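Local structure of glucokinase (Leishmania braziliensis MHOM/BR/75/M2904, 6EDI) at residues S239-A244 with T334-M339; P273-A278 with Y327-G332; A377-R380 with F384-R387. The protein probably phosphorylates D-glucose at the expense of ATP, as a dimeric glucokinase of the actin-like ATPase superfamily, here crystallised in an open conformation. All coordinates share one frame; numbering follows the deposited sequence.

Interaction 1: S239-A244 with T334-M339; sequences SMSWCA and TAETTM
Ser241 and Glu336 make this contact by themselves, and it shows how one hydroxyl and one carboxylate can tie an irregular loop to a long helix. The loop residues 239-244 lead into helix 245-259, while residues 334-339 lie near the C-terminal end of helix 317-341. The two backbones stay well apart, with Ser241 CA and Glu336 CA 8.4 Å from each other, so the side chains have to span the gap. Ser241 OG donates to Glu336 OE2 over 2.8 Å. The glutamate chain is bent at chi2 (-44°), which turns the carboxylate aside, and the hydroxyl lies above its plane and not within it, meeting OE2 from 54° out. The same hydroxyl oxygen, Ser241 OG, lies 3.5 Å from Glu336 CG.

The carboxylate has further partners on both sides of the dimer interface. His376 NE2 bonds to Glu336 OE1, and Ser239 OG of the second subunit bonds to Glu336 OE2. The reciprocal bond joins Ser239 to Glu336 of that subunit. Two serine hydroxyls from different chains thus share one buried oxygen, while a histidine holds the other. Such a set of polar partners would be expected to favour the ionised carboxylate and fix its rotation, coupling the position of the loop to the association of the subunits.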
loop_
_atom_site.group_PDB
_atom_site.type_symbol
_atom_site.label_atom_id
_atom_site.label_comp_id
_atom_site.label_asym_id
_atom_site.label_seq_id
_atom_site.Cartn_x
_atom_site.Cartn_y
_atom_site.Cartn_z
ATOM N N SER A 239 -4.801 -5.963 13.040
ATOM C CA SER A 239 -5.400 -6.951 13.941
ATOM C C SER A 239 -5.297 -8.371 13.395
ATOM O O SER A 239 -5.418 -8.583 12.191
ATOM C CB SER A 239 -6.870 -6.629 14.184
ATOM O OG SER A 239 -7.029 -5.313 14.634
ATOM N N MET A 240 -5.080 -9.352 14.275
ATOM C CA MET A 240 -5.141 -10.750 13.848
ATOM C C MET A 240 -6.514 -11.089 13.261
ATOM O O MET A 240 -7.528 -10.519 13.657
ATOM C CB MET A 240 -4.801 -11.705 14.997
ATOM C CG MET A 240 -3.350 -11.635 15.414
ATOM S SD MET A 240 -2.927 -12.852 16.666
ATOM C CE MET A 240 -2.888 -14.348 15.676
ATOM N N SER A 241 -6.520 -12.014 12.306
ATOM C CA SER A 241 -7.721 -12.413 11.597
ATOM C C SER A 241 -8.636 -13.229 12.497
ATOM O O SER A 241 -8.188 -13.894 13.431
ATOM C CB SER A 241 -7.353 -13.236 10.363
ATOM O OG SER A 241 -6.663 -12.448 9.410
ATOM N N TRP A 242 -9.932 -13.172 12.221
ATOM C CA TRP A 242 -10.867 -13.988 12.963
ATOM C C TRP A 242 -10.585 -15.476 12.736
ATOM O O TRP A 242 -10.088 -15.879 11.682
ATOM C CB TRP A 242 -12.312 -13.623 12.574
ATOM C CG TRP A 242 -13.323 -14.339 13.389
ATOM C CD1 TRP A 242 -13.906 -13.917 14.554
ATOM C CD2 TRP A 242 -13.877 -15.617 13.097
ATOM N NE1 TRP A 242 -14.793 -14.876 15.005
ATOM C CE2 TRP A 242 -14.793 -15.926 14.121
ATOM C CE3 TRP A 242 -13.686 -16.537 12.058
ATOM C CZ2 TRP A 242 -15.515 -17.113 14.135
ATOM C CZ3 TRP A 242 -14.401 -17.714 12.077
ATOM C CH2 TRP A 242 -15.302 -17.995 13.111
ATOM N N CYS A 243 -10.884 -16.288 13.747
ATOM C CA CYS A 243 -10.770 -17.738 13.621
ATOM C C CYS A 243 -11.570 -18.379 14.745
ATOM O O CYS A 243 -12.102 -17.678 15.608
ATOM C CB CYS A 243 -9.311 -18.188 13.673
ATOM S SG CYS A 243 -8.374 -17.508 15.067
ATOM N N ALA A 244 -11.665 -19.703 14.714
ATOM C CA ALA A 244 -12.467 -20.438 15.682
ATOM C C ALA A 244 -11.630 -21.469 16.402
ATOM O O ALA A 244 -10.441 -21.645 16.100
ATOM C CB ALA A 244 -13.635 -21.121 14.989
ATOM N N THR A 334 1.164 -12.682 6.432
ATOM C CA THR A 334 1.438 -12.584 4.993
ATOM C C THR A 334 0.276 -13.053 4.126
ATOM O O THR A 334 0.179 -12.672 2.968
ATOM C CB THR A 334 2.698 -13.344 4.560
ATOM O OG1 THR A 334 2.498 -14.757 4.717
ATOM C CG2 THR A 334 3.910 -12.892 5.364
ATOM N N ALA A 335 -0.604 -13.897 4.649
ATOM C CA ALA A 335 -1.764 -14.263 3.837
ATOM C C ALA A 335 -2.609 -13.017 3.604
ATOM O O ALA A 335 -3.116 -12.777 2.491
ATOM C CB ALA A 335 -2.583 -15.357 4.523
ATOM N N GLU A 336 -2.768 -12.221 4.659
ATOM C CA GLU A 336 -3.469 -10.939 4.539
ATOM C C GLU A 336 -2.755 -9.936 3.619
ATOM O O GLU A 336 -3.392 -9.279 2.798
ATOM C CB GLU A 336 -3.719 -10.306 5.918
ATOM C CG GLU A 336 -4.601 -11.127 6.872
ATOM C CD GLU A 336 -5.845 -11.732 6.226
ATOM O OE1 GLU A 336 -6.441 -11.140 5.295
ATOM O OE2 GLU A 336 -6.248 -12.823 6.673
ATOM N N THR A 337 -1.439 -9.805 3.747
ATOM C CA THR A 337 -0.727 -8.815 2.932
ATOM C C THR A 337 -0.678 -9.247 1.471
ATOM O O THR A 337 -0.773 -8.412 0.561
ATOM C CB THR A 337 0.693 -8.510 3.480
ATOM O OG1 THR A 337 1.512 -9.688 3.421
ATOM C CG2 THR A 337 0.601 -8.026 4.929
ATOM N N THR A 338 -0.572 -10.560 1.255
ATOM C CA THR A 338 -0.516 -11.133 -0.080
ATOM C C THR A 338 -1.848 -10.904 -0.772
ATOM O O THR A 338 -1.900 -10.528 -1.953
ATOM C CB THR A 338 -0.192 -12.632 -0.033
ATOM O OG1 THR A 338 1.109 -12.816 0.559
ATOM C CG2 THR A 338 -0.216 -13.251 -1.416
ATOM N N MET A 339 -2.944 -11.129 -0.056
ATOM C CA MET A 339 -4.237 -10.808 -0.649
ATOM C C MET A 339 -4.404 -9.302 -0.926
ATOM O O MET A 339 -4.845 -8.926 -1.998
ATOM C CB MET A 339 -5.386 -11.337 0.224
ATOM C CG MET A 339 -6.768 -11.106 -0.403
ATOM S SD MET A 339 -7.004 -12.023 -1.930
ATOM C CE MET A 339 -7.319 -10.687 -3.073
#

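Interaction 2: P273-A278 with Y327-G332; sequences PIWEAA and YKNLIG
Trp275 lays the six-membered part of its indole against the backbone of helix 317-341, where Gly332 leaves room for a broad ring. Its CG lies anti to its own carbonyl carbon (chi1 -83°), and a chi2 of 108° turns the ring plane so that one face comes up against the helix. Gly332 C sits over that face toward the rim, 3.4 Å from Trp275 CH2. The approach is close because no side chain intervenes. One turn earlier on the helix, Asn329 O lies 3.2 Å from Trp275 CZ3, reaching the ring obliquely.

Asn329 also faces the end of the short 3-10 turn 275-278, and its CB packs 4.0 Å from Ala278 CB. Its chi1 sets the amide beside the turn, and the twist at chi2 (-40°) then gives the two ends of the amide different neighbours: Asn329 OD1 lies 3.9 Å from Trp275 CZ3, whereas ND2 donates to a water at 2.8 Å. That water in turn donates to Ala278 O, also over 2.8 Å, so the two segments are bridged by solvent where no direct hydrogen bond crosses between them.

Further contacts surround the indole: Leu238 and Ser241 touch it from the loop that precedes helix 245-259, and Arg372 from helix 363-373. Tyr250 of helix 245-259 touches Asn329. In this actin-like ATPase fold, a tryptophan ring thus lies with one face on the helix backbone at a glycine, joining the 3-10 turn 275-278 to the long helix 317-341.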
loop_
_atom_site.group_PDB
_atom_site.type_symbol
_atom_site.label_atom_id
_atom_site.label_comp_id
_atom_site.label_asym_id
_atom_site.label_seq_id
_atom_site.Cartn_x
_atom_site.Cartn_y
_atom_site.Cartn_z
ATOM N N PRO A 273 -5.475 -8.878 19.198
ATOM C CA PRO A 273 -4.094 -8.397 19.319
ATOM C C PRO A 273 -3.572 -8.183 17.916
ATOM O O PRO A 273 -4.182 -8.713 16.989
ATOM C CB PRO A 273 -3.373 -9.561 19.997
ATOM C CG PRO A 273 -4.138 -10.789 19.576
ATOM C CD PRO A 273 -5.574 -10.346 19.299
ATOM N N ILE A 274 -2.494 -7.430 17.745
ATOM C CA ILE A 274 -1.978 -7.194 16.403
ATOM C C ILE A 274 -1.124 -8.377 15.948
ATOM O O ILE A 274 -0.594 -9.121 16.782
ATOM C CB ILE A 274 -1.230 -5.865 16.312
ATOM C CG1 ILE A 274 0.026 -5.862 17.204
ATOM C CG2 ILE A 274 -2.127 -4.739 16.761
ATOM C CD1 ILE A 274 0.782 -4.529 17.162
ATOM N N TRP A 275 -1.013 -8.572 14.636
ATOM C CA TRP A 275 -0.242 -9.692 14.091
ATOM C C TRP A 275 1.182 -9.725 14.627
ATOM O O TRP A 275 1.753 -10.794 14.833
ATOM C CB TRP A 275 -0.179 -9.616 12.566
ATOM C CG TRP A 275 -1.364 -10.190 11.873
ATOM C CD1 TRP A 275 -2.345 -9.498 11.231
ATOM C CD2 TRP A 275 -1.696 -11.585 11.731
ATOM N NE1 TRP A 275 -3.266 -10.367 10.703
ATOM C CE2 TRP A 275 -2.893 -11.654 10.989
ATOM C CE3 TRP A 275 -1.098 -12.777 12.156
ATOM C CZ2 TRP A 275 -3.509 -12.875 10.661
ATOM C CZ3 TRP A 275 -1.702 -13.989 11.828
ATOM C CH2 TRP A 275 -2.905 -14.028 11.093
ATOM N N GLU A 276 1.755 -8.542 14.821
ATOM C CA GLU A 276 3.119 -8.418 15.341
ATOM C C GLU A 276 3.290 -9.175 16.651
ATOM O O GLU A 276 4.324 -9.804 16.893
ATOM C CB GLU A 276 3.458 -6.938 15.551
ATOM C CG GLU A 276 4.635 -6.670 16.494
ATOM C CD GLU A 276 4.970 -5.195 16.580
ATOM O OE1 GLU A 276 4.495 -4.533 17.522
ATOM O OE2 GLU A 276 5.703 -4.702 15.700
ATOM N N ALA A 277 2.262 -9.122 17.492
ATOM C CA ALA A 277 2.334 -9.728 18.816
ATOM C C ALA A 277 2.434 -11.255 18.769
ATOM O O ALA A 277 2.867 -11.874 19.727
ATOM C CB ALA A 277 1.160 -9.281 19.670
ATOM N N ALA A 278 2.036 -11.856 17.654
ATOM C CA ALA A 278 2.126 -13.307 17.486
ATOM C C ALA A 278 3.314 -13.734 16.642
ATOM O O ALA A 278 3.449 -14.915 16.331
ATOM C CB ALA A 278 0.826 -13.855 16.862
ATOM N N TYR A 327 6.090 -18.820 13.250
ATOM C CA TYR A 327 6.116 -18.678 11.806
ATOM C C TYR A 327 4.799 -19.017 11.109
ATOM O O TYR A 327 4.513 -18.507 10.022
ATOM C CB TYR A 327 7.287 -19.468 11.236
ATOM C CG TYR A 327 8.589 -18.820 11.607
ATOM C CD1 TYR A 327 8.787 -17.460 11.392
ATOM C CD2 TYR A 327 9.607 -19.549 12.208
ATOM C CE1 TYR A 327 9.976 -16.850 11.738
ATOM C CE2 TYR A 327 10.797 -18.945 12.564
ATOM C CZ TYR A 327 10.970 -17.596 12.323
ATOM O OH TYR A 327 12.145 -16.989 12.665
ATOM N N LYS A 328 3.989 -19.872 11.720
ATOM C CA LYS A 328 2.668 -20.132 11.159
ATOM C C LYS A 328 1.868 -18.834 11.147
ATOM O O LYS A 328 1.178 -18.528 10.176
ATOM C CB LYS A 328 1.942 -21.225 11.947
ATOM C CG LYS A 328 2.349 -22.647 11.543
ATOM C CD LYS A 328 1.324 -23.684 12.017
ATOM C CE LYS A 328 1.774 -25.111 11.716
ATOM N NZ LYS A 328 2.340 -25.249 10.349
ATOM N N ASN A 329 1.993 -18.063 12.225
ATOM C CA ASN A 329 1.324 -16.770 12.331
ATOM C C ASN A 329 1.982 -15.617 11.570
ATOM O O ASN A 329 1.282 -14.726 11.063
ATOM C CB ASN A 329 1.108 -16.419 13.798
ATOM C CG ASN A 329 -0.083 -17.157 14.375
ATOM O OD1 ASN A 329 -1.104 -17.305 13.699
ATOM N ND2 ASN A 329 0.045 -17.645 15.600
ATOM N N LEU A 330 3.310 -15.627 11.484
ATOM C CA LEU A 330 3.976 -14.702 10.575
ATOM C C LEU A 330 3.416 -14.900 9.161
ATOM O O LEU A 330 3.059 -13.940 8.477
ATOM C CB LEU A 330 5.489 -14.915 10.578
ATOM C CG LEU A 330 6.202 -14.047 9.530
ATOM C CD1 LEU A 330 6.146 -12.587 9.962
ATOM C CD2 LEU A 330 7.642 -14.504 9.316
ATOM N N ILE A 331 3.316 -16.156 8.741
ATOM C CA ILE A 331 2.762 -16.467 7.429
ATOM C C ILE A 331 1.272 -16.084 7.353
ATOM O O ILE A 331 0.791 -15.607 6.309
ATOM C CB ILE A 331 3.014 -17.956 7.048
ATOM C CG1 ILE A 331 4.507 -18.189 6.793
ATOM C CG2 ILE A 331 2.210 -18.346 5.819
ATOM C CD1 ILE A 331 5.035 -17.406 5.604
ATOM N N GLY A 332 0.552 -16.264 8.461
ATOM C CA GLY A 332 -0.841 -15.827 8.532
ATOM C C GLY A 332 -1.003 -14.340 8.236
ATOM O O GLY A 332 -1.931 -13.936 7.524
HETATM O O HOH W 1 2.212 -17.224 17.369
#

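Interaction 3: A377-R380 with F384-R387; sequences AMER and FLSR
Glu379 places CG anti to its backbone N (chi1 178°) and then bends at chi2 (62°), a combination that curls its carboxylate back to the chain segment following its own helix. Met378 takes a different course, folding at both chi2 and chi3 until its terminal methyl reaches the ring of Phe384. These two neighbouring residues therefore divide the contact between them, one supplying its polar part and the other much of its apolar part.

On the polar side, Glu379 OE1 receives the backbone N of Ser386 at 2.8 Å, from above the carboxylate plane. Leu385 N is even closer to Glu379 OE1, at 2.7 Å, but its N-H is badly aimed and the bond is weak. The second oxygen takes the hydroxyl: Ser386 OG donates to Glu379 OE2 over 2.8 Å, on the syn side and close to the plane. A fourth link is backbone to backbone, a long and weak bond from Phe384 N to Met378 O that is nearly straight at 175°.

On the apolar side, Met378 and Phe384 run side by side, with Met378 CE 3.5 Å from Phe384 CE2 and oblique to the ring. Leu385 CD1 settles 4.1 Å from Met378 CB and also packs against Glu379 CB. Met339 of helix 317-341 covers both Met378 and Phe384, while Ala335 and Thr338 of that helix touch Leu385.

Because both its oxygens are engaged, the buried carboxylate is held against rotation, and its negative charge is probably stabilised by the backbone N-H groups and the serine hydroxyl. One acidic side chain thus ties the turn after helix 377-382 back to that helix.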
loop_
_atom_site.group_PDB
_atom_site.type_symbol
_atom_site.label_atom_id
_atom_site.label_comp_id
_atom_site.label_asym_id
_atom_site.label_seq_id
_atom_site.Cartn_x
_atom_site.Cartn_y
_atom_site.Cartn_z
ATOM N N ALA A 377 -9.443 -17.525 2.964
ATOM C CA ALA A 377 -10.680 -17.718 2.194
ATOM C C ALA A 377 -10.488 -17.465 0.707
ATOM O O ALA A 377 -11.178 -18.056 -0.129
ATOM C CB ALA A 377 -11.781 -16.825 2.728
ATOM N N MET A 378 -9.570 -16.567 0.375
ATOM C CA MET A 378 -9.392 -16.163 -1.020
ATOM C C MET A 378 -8.419 -17.070 -1.770
ATOM O O MET A 378 -8.334 -17.029 -3.006
ATOM C CB MET A 378 -8.933 -14.702 -1.087
ATOM C CG MET A 378 -9.936 -13.726 -0.466
ATOM S SD MET A 378 -11.469 -13.654 -1.433
ATOM C CE MET A 378 -10.953 -12.608 -2.790
ATOM N N GLU A 379 -7.674 -17.881 -1.026
ATOM C CA GLU A 379 -6.881 -18.918 -1.660
ATOM C C GLU A 379 -7.784 -20.121 -1.853
ATOM O O GLU A 379 -7.776 -20.762 -2.904
ATOM C CB GLU A 379 -5.658 -19.287 -0.808
ATOM C CG GLU A 379 -4.823 -20.409 -1.395
ATOM C CD GLU A 379 -4.236 -20.058 -2.746
ATOM O OE1 GLU A 379 -4.057 -18.850 -3.026
ATOM O OE2 GLU A 379 -3.956 -20.995 -3.531
ATOM N N ARG A 380 -8.566 -20.436 -0.826
ATOM C CA ARG A 380 -9.491 -21.557 -0.922
ATOM C C ARG A 380 -10.429 -21.387 -2.111
ATOM O O ARG A 380 -10.651 -22.322 -2.884
ATOM C CB ARG A 380 -10.287 -21.700 0.381
ATOM C CG ARG A 380 -9.415 -22.091 1.588
ATOM C CD ARG A 380 -10.246 -22.180 2.873
ATOM N NE ARG A 380 -9.464 -22.357 4.104
ATOM C CZ ARG A 380 -9.517 -23.442 4.880
ATOM N NH1 ARG A 380 -10.297 -24.459 4.544
ATOM N NH2 ARG A 380 -8.788 -23.514 5.986
ATOM N N PHE A 384 -5.677 -16.895 -5.131
ATOM C CA PHE A 384 -5.002 -15.602 -5.273
ATOM C C PHE A 384 -3.604 -15.615 -4.673
ATOM O O PHE A 384 -2.660 -15.069 -5.250
ATOM C CB PHE A 384 -5.801 -14.497 -4.568
ATOM C CG PHE A 384 -6.921 -13.913 -5.394
ATOM C CD1 PHE A 384 -6.648 -13.207 -6.559
ATOM C CD2 PHE A 384 -8.240 -14.028 -4.979
ATOM C CE1 PHE A 384 -7.690 -12.645 -7.316
ATOM C CE2 PHE A 384 -9.271 -13.473 -5.727
ATOM C CZ PHE A 384 -9.000 -12.783 -6.886
ATOM N N LEU A 385 -3.487 -16.217 -3.495
ATOM C CA LEU A 385 -2.258 -16.115 -2.697
ATOM C C LEU A 385 -1.125 -16.981 -3.263
ATOM O O LEU A 385 0.054 -16.625 -3.163
ATOM C CB LEU A 385 -2.546 -16.444 -1.224
ATOM C CG LEU A 385 -3.450 -15.481 -0.433
ATOM C CD1 LEU A 385 -4.907 -15.483 -0.877
ATOM C CD2 LEU A 385 -3.399 -15.799 1.035
ATOM N N SER A 386 -1.483 -18.108 -3.877
ATOM C CA SER A 386 -0.482 -19.023 -4.434
ATOM C C SER A 386 0.198 -18.461 -5.686
ATOM O O SER A 386 1.131 -19.066 -6.215
ATOM C CB SER A 386 -1.124 -20.374 -4.749
ATOM O OG SER A 386 -2.229 -20.204 -5.610
ATOM N N ARG A 387 -0.263 -17.304 -6.153
ATOM C CA ARG A 387 0.386 -16.637 -7.285
ATOM C C ARG A 387 1.751 -16.093 -6.899
ATOM O O ARG A 387 2.605 -15.868 -7.761
ATOM C CB ARG A 387 -0.477 -15.491 -7.809
ATOM C CG ARG A 387 -1.860 -15.920 -8.285
ATOM C CD ARG A 387 -2.653 -14.702 -8.718
ATOM N NE ARG A 387 -3.984 -15.036 -9.234
ATOM C CZ ARG A 387 -4.814 -14.148 -9.766
ATOM N NH1 ARG A 387 -4.438 -12.881 -9.861
ATOM N NH2 ARG A 387 -6.014 -14.524 -10.207
#

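Overall arrangement
Helix 317-341 is the element that brings the three contacts together. Interactions 1 and 2 both use it, with centres about 9 Å apart, and along the chain interaction 2 is nested inside the loop closed by interaction 1. They touch directly: Met240 N lies 2.9 Å from Pro273 O, a probable hydrogen bond. Interaction 3 follows in sequence, its centre about 12 Å from that of interaction 1, and packs on the same helix, its Met378, Phe384 and Leu385 meeting Met339, Ala335 and Thr338. Interactions 2 and 3 do not touch, nearest atoms about 7 Å apart. Since interactions 1 and 3 also meet the second subunit, the internal packing around this helix continues into the dimer interface.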